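Local coordinates for protein leucine aminopeptidase (Legionella pneumophila, PDB 5GNE) that probably removes amino-terminal residues from peptides as a zinc-dependent aminopeptidase of peptidase family M28, at residues Y235-E238 and L242-S245; V259-Q264 and V370-N375. All blocks are in the same frame, centred on the assembly; numbering follows the deposited sequence.

Interaction 1. Residues Y235-E238 and L242-S245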
loop_
_atom_site.group_PDB
_atom_site.type_symbol
_atom_site.label_atom_id
_atom_site.label_comp_id
_atom_site.label_asym_id
_atom_site.label_seq_id
_atom_site.Cartn_x
_atom_site.Cartn_y
_atom_site.Cartn_z
ATOM N N TYR A 235 -3.051 -5.004 2.579
ATOM C CA TYR A 235 -3.611 -4.176 3.639
ATOM C C TYR A 235 -5.124 -4.137 3.599
ATOM O O TYR A 235 -5.733 -3.881 2.555
ATOM C CB TYR A 235 -3.081 -2.729 3.562
ATOM C CG TYR A 235 -1.573 -2.620 3.511
ATOM C CD1 TYR A 235 -0.807 -2.993 4.598
ATOM C CD2 TYR A 235 -0.916 -2.175 2.366
ATOM C CE1 TYR A 235 0.581 -2.902 4.568
ATOM C CE2 TYR A 235 0.473 -2.079 2.332
ATOM C CZ TYR A 235 1.215 -2.436 3.435
ATOM O OH TYR A 235 2.590 -2.347 3.405
ATOM N N ALA A 236 -5.733 -4.351 4.757
ATOM C CA ALA A 236 -7.162 -4.098 4.913
ATOM C C ALA A 236 -7.404 -2.593 5.052
ATOM O O ALA A 236 -6.503 -1.854 5.385
ATOM C CB ALA A 236 -7.682 -4.824 6.123
ATOM N N ALA A 237 -8.627 -2.161 4.781
ATOM C CA ALA A 237 -9.131 -0.873 5.238
ATOM C C ALA A 237 -8.267 0.351 4.931
ATOM O O ALA A 237 -8.264 1.337 5.700
ATOM C CB ALA A 237 -9.350 -0.958 6.763
ATOM N N GLU A 238 -7.557 0.327 3.812
ATOM C CA GLU A 238 -6.784 1.513 3.443
ATOM C C GLU A 238 -7.715 2.704 3.214
ATOM O O GLU A 238 -7.346 3.850 3.446
ATOM C CB GLU A 238 -5.930 1.243 2.214
ATOM C CG GLU A 238 -5.023 2.392 1.794
ATOM C CD GLU A 238 -5.699 3.357 0.822
ATOM O OE1 GLU A 238 -6.842 3.073 0.380
ATOM O OE2 GLU A 238 -5.087 4.397 0.492
ATOM N N LEU A 242 -6.202 4.582 6.379
ATOM C CA LEU A 242 -4.977 3.770 6.381
ATOM C C LEU A 242 -4.858 2.863 7.596
ATOM O O LEU A 242 -3.758 2.464 7.974
ATOM C CB LEU A 242 -3.726 4.660 6.298
ATOM C CG LEU A 242 -3.768 5.842 5.323
ATOM C CD1 LEU A 242 -2.415 6.558 5.286
ATOM C CD2 LEU A 242 -4.211 5.411 3.955
ATOM N N ILE A 243 -5.981 2.500 8.199
ATOM C CA ILE A 243 -5.901 1.797 9.478
ATOM C C ILE A 243 -5.352 0.361 9.356
ATOM O O ILE A 243 -4.667 -0.100 10.273
ATOM C CB ILE A 243 -7.269 1.798 10.223
ATOM C CG1 ILE A 243 -7.081 1.308 11.671
ATOM C CG2 ILE A 243 -8.293 0.978 9.478
ATOM C CD1 ILE A 243 -8.353 1.261 12.523
ATOM N N GLY A 244 -5.599 -0.329 8.235
ATOM C CA GLY A 244 -5.059 -1.677 8.078
ATOM C C GLY A 244 -3.538 -1.745 8.188
ATOM O O GLY A 244 -3.001 -2.480 9.058
ATOM N N SER A 245 -2.833 -0.967 7.360
ATOM C CA SER A 245 -1.374 -0.918 7.414
ATOM C C SER A 245 -0.866 -0.358 8.751
ATOM O O SER A 245 0.248 -0.664 9.167
ATOM C CB SER A 245 -0.795 -0.071 6.272
ATOM O OG SER A 245 -1.453 1.172 6.160
HETATM O O HOH W 1 -4.624 0.293 5.356
#

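Interaction 2. Residues V259-Q264 and V370-N375. With SO4 (sulfate ion), chain E.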
loop_
_atom_site.group_PDB
_atom_site.type_symbol
_atom_site.label_atom_id
_atom_site.label_comp_id
_atom_site.label_asym_id
_atom_site.label_seq_id
_atom_site.Cartn_x
_atom_site.Cartn_y
_atom_site.Cartn_z
ATOM N N VAL A 259 13.378 -4.339 8.979
ATOM C CA VAL A 259 12.957 -4.066 7.616
ATOM C C VAL A 259 13.769 -2.951 6.954
ATOM O O VAL A 259 13.750 -1.794 7.387
ATOM C CB VAL A 259 11.477 -3.667 7.564
ATOM C CG1 VAL A 259 11.138 -3.093 6.190
ATOM C CG2 VAL A 259 10.598 -4.848 7.909
ATOM N N LYS A 260 14.431 -3.313 5.863
ATOM C CA LYS A 260 15.355 -2.433 5.159
ATOM C C LYS A 260 14.675 -1.554 4.118
ATOM O O LYS A 260 15.201 -0.520 3.746
ATOM C CB LYS A 260 16.402 -3.333 4.466
ATOM C CG LYS A 260 17.530 -2.638 3.695
ATOM C CD LYS A 260 18.307 -3.669 2.869
ATOM C CE LYS A 260 19.700 -3.179 2.532
ATOM N NZ LYS A 260 20.659 -3.391 3.634
ATOM N N ALA A 261 13.511 -1.976 3.631
ATOM C CA ALA A 261 12.887 -1.324 2.479
ATOM C C ALA A 261 11.457 -1.745 2.265
ATOM O O ALA A 261 11.123 -2.924 2.372
ATOM C CB ALA A 261 13.666 -1.614 1.205
ATOM N N VAL A 262 10.641 -0.765 1.907
ATOM C CA VAL A 262 9.222 -0.955 1.696
ATOM C C VAL A 262 8.785 -0.304 0.370
ATOM O O VAL A 262 9.076 0.874 0.097
ATOM C CB VAL A 262 8.402 -0.367 2.882
ATOM C CG1 VAL A 262 6.893 -0.595 2.656
ATOM C CG2 VAL A 262 8.840 -0.993 4.205
ATOM N N MET A 263 8.100 -1.100 -0.450
ATOM C CA MET A 263 7.451 -0.643 -1.682
ATOM C C MET A 263 5.947 -0.668 -1.543
ATOM O O MET A 263 5.378 -1.659 -1.108
ATOM C CB MET A 263 7.819 -1.519 -2.854
ATOM C CG MET A 263 7.144 -1.107 -4.216
ATOM S SD MET A 263 7.756 -2.034 -5.578
ATOM C CE MET A 263 9.132 -1.066 -5.943
ATOM N N GLN A 264 5.312 0.444 -1.909
ATOM C CA GLN A 264 3.859 0.533 -1.913
ATOM C C GLN A 264 3.346 0.592 -3.317
ATOM O O GLN A 264 3.783 1.431 -4.132
ATOM C CB GLN A 264 3.378 1.750 -1.135
ATOM C CG GLN A 264 1.900 2.014 -1.228
ATOM C CD GLN A 264 1.021 1.034 -0.484
ATOM O OE1 GLN A 264 1.494 0.062 0.107
ATOM N NE2 GLN A 264 -0.301 1.296 -0.513
ATOM N N VAL A 370 15.271 -8.229 -6.543
ATOM C CA VAL A 370 16.554 -8.875 -6.821
ATOM C C VAL A 370 17.709 -8.020 -6.319
ATOM O O VAL A 370 18.614 -8.510 -5.639
ATOM C CB VAL A 370 16.748 -9.167 -8.332
ATOM C CG1 VAL A 370 18.178 -9.584 -8.625
ATOM C CG2 VAL A 370 15.793 -10.254 -8.782
ATOM N N GLU A 371 17.724 -6.745 -6.672
ATOM C CA GLU A 371 18.893 -5.964 -6.330
ATOM C C GLU A 371 19.013 -5.699 -4.821
ATOM O O GLU A 371 20.132 -5.602 -4.301
ATOM C CB GLU A 371 18.926 -4.682 -7.135
ATOM C CG GLU A 371 18.989 -4.969 -8.639
ATOM C CD GLU A 371 20.348 -5.477 -9.100
ATOM O OE1 GLU A 371 21.249 -5.638 -8.261
ATOM O OE2 GLU A 371 20.539 -5.696 -10.313
ATOM N N LEU A 372 17.888 -5.608 -4.116
ATOM C CA LEU A 372 17.948 -5.565 -2.651
ATOM C C LEU A 372 18.128 -6.973 -2.047
ATOM O O LEU A 372 18.873 -7.155 -1.072
ATOM C CB LEU A 372 16.693 -4.906 -2.094
ATOM C CG LEU A 372 16.593 -3.389 -2.268
ATOM C CD1 LEU A 372 15.266 -2.884 -1.775
ATOM C CD2 LEU A 372 17.692 -2.733 -1.469
ATOM N N GLY A 373 17.442 -7.956 -2.634
ATOM C CA GLY A 373 17.399 -9.323 -2.136
ATOM C C GLY A 373 18.729 -10.054 -2.173
ATOM O O GLY A 373 18.977 -10.959 -1.382
ATOM N N LEU A 374 19.582 -9.653 -3.109
ATOM C CA LEU A 374 20.914 -10.213 -3.232
ATOM C C LEU A 374 22.058 -9.151 -3.061
ATOM O O LEU A 374 23.227 -9.454 -3.262
ATOM C CB LEU A 374 21.009 -10.876 -4.609
ATOM C CG LEU A 374 19.956 -11.793 -5.215
ATOM C CD1 LEU A 374 20.260 -12.055 -6.696
ATOM C CD2 LEU A 374 19.975 -13.117 -4.456
ATOM N N ASN A 375 21.716 -7.940 -2.623
ATOM C CA ASN A 375 22.679 -6.844 -2.328
ATOM C C ASN A 375 23.756 -6.563 -3.391
ATOM O O ASN A 375 23.495 -5.881 -4.391
ATOM C CB ASN A 375 23.380 -7.101 -1.007
ATOM C CG ASN A 375 22.426 -7.432 0.097
ATOM O OD1 ASN A 375 21.580 -8.323 -0.022
ATOM N ND2 ASN A 375 22.562 -6.716 1.197
HETATM S S SO4 E . 21.546 -6.602 6.695
HETATM O O1 SO4 E . 22.326 -7.740 6.204
HETATM O O2 SO4 E . 21.562 -5.504 5.723
HETATM O O3 SO4 E . 20.173 -7.024 6.945
HETATM O O4 SO4 E . 22.126 -6.150 7.957
#

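Interaction 1. Residues Y235-E238 and L242-S245
Tyr235 and Ser245 meet where strand 230-235 of the M28 peptidase fold runs into the tight connection leading to helix 243-254. The tyrosine can be followed outward. Its CB comes within 4.2 Å of Ser245 N; CG and CE1 lie under Ser245 CB, and CD1 comes closest to it, at 3.4 Å. With CG anti to the carbonyl carbon (chi1 -53°), one ring face turns to that methylene in a CH-pi contact, 3.8 Å from CB of Ser245 to the centroid of the Tyr235 ring. The hydroxyl at the tip is hydrogen-bonded to Trp321. Ser245 is small enough to lie over the ring, while its OG is hydrogen-bonded to Asp317 and Asn320.

One residue earlier, Gly244 brings its CA to 3.1 Å from Ala236 O, a CA-H...O contact possible here because no CB intervenes. The same carbonyl accepts a hydrogen bond from a water that in turn accepts one from Ser245 N, so the water bridges the loop carbonyl to the helix's first turn. Ala237, with left-handed backbone angles, packs its methyl on Ile243 CG2.

Glu238, a zinc-site residue in a structure of this protein though not coordinating in this model, lies beside Leu242, whose CD2 covers the acid's CG and OE2. Leu242 N, at the N-cap, donates to Glu238 O over 3.2 Å, approaching from above the carbonyl plane, 46° out of it.

Interaction 2. Residues V259-Q264 and V370-N375
The closest contact here is a single methyl-to-methyl touch, Ala261 CB to Leu372 CD1 at 3.6 Å, with the side chain of Lys260 adding a looser flank; no hydrogen bond crosses between the segments, and their backbones stay well apart, 8.4 Å between the CA atoms of Ala261 and Leu372. Alanine suits the strand side, since its short methyl faces the helix and lets the isobutyl group of the leucine reach almost the whole way across. Leucine suits the other side because its chain is long enough and branched at the end. CG of Leu372 stands anti to the carbonyl carbon (chi1 -74°), and the fork sends CD1 to Ala261 while CD2 turns toward the lysine chain, 4.5 Å from Lys260 CD.

Lys260 stands at the corner where the chain turns into the strand. Its aliphatic carbons run past Leu372 in nearly extended form, then bend at the last torsion (chi4 82°), carrying the ammonium group away from the apolar patch. A long, flexible residue fits this border, greasy along its length and charged at its end. NZ of Lys260 makes a weak hydrogen bond of 3.1 Å to O2 of a sulfate, probably from the crystallisation liquor. Arg228 and the backbone N of Glu184 also hold that anion, which probably offsets the closeness of the two positive side chains.

Ala261 also packs on Leu290 and Leu372 on Phe293, both of helix 288-302, while Leu372 reaches Ile186 of the neighbouring parallel strand 185-191; the last turn of helix 355-373 thus lies against both this sheet and helix 288-302.

In the fold
Along the chain the two contacts come in series: interaction 1 closes within the first turn of helix 243-254, and that helix leads into strand 259-264, where interaction 2 begins. Their centres lie 22 Å apart, joined through the mixed sheet, in which strand 185-191 runs between and parallel to strands 230-235 and 259-264. They touch where Tyr235 CE2 packs 3.3 Å from Gln264 OE1. Interaction 1 lies at the end of an inner strand, with the side chain of Glu238 about 4 Å from a zinc ion and close to His191, whereas interaction 2 lies away from the metal site and packs the end of helix 355-373 against the same sheet.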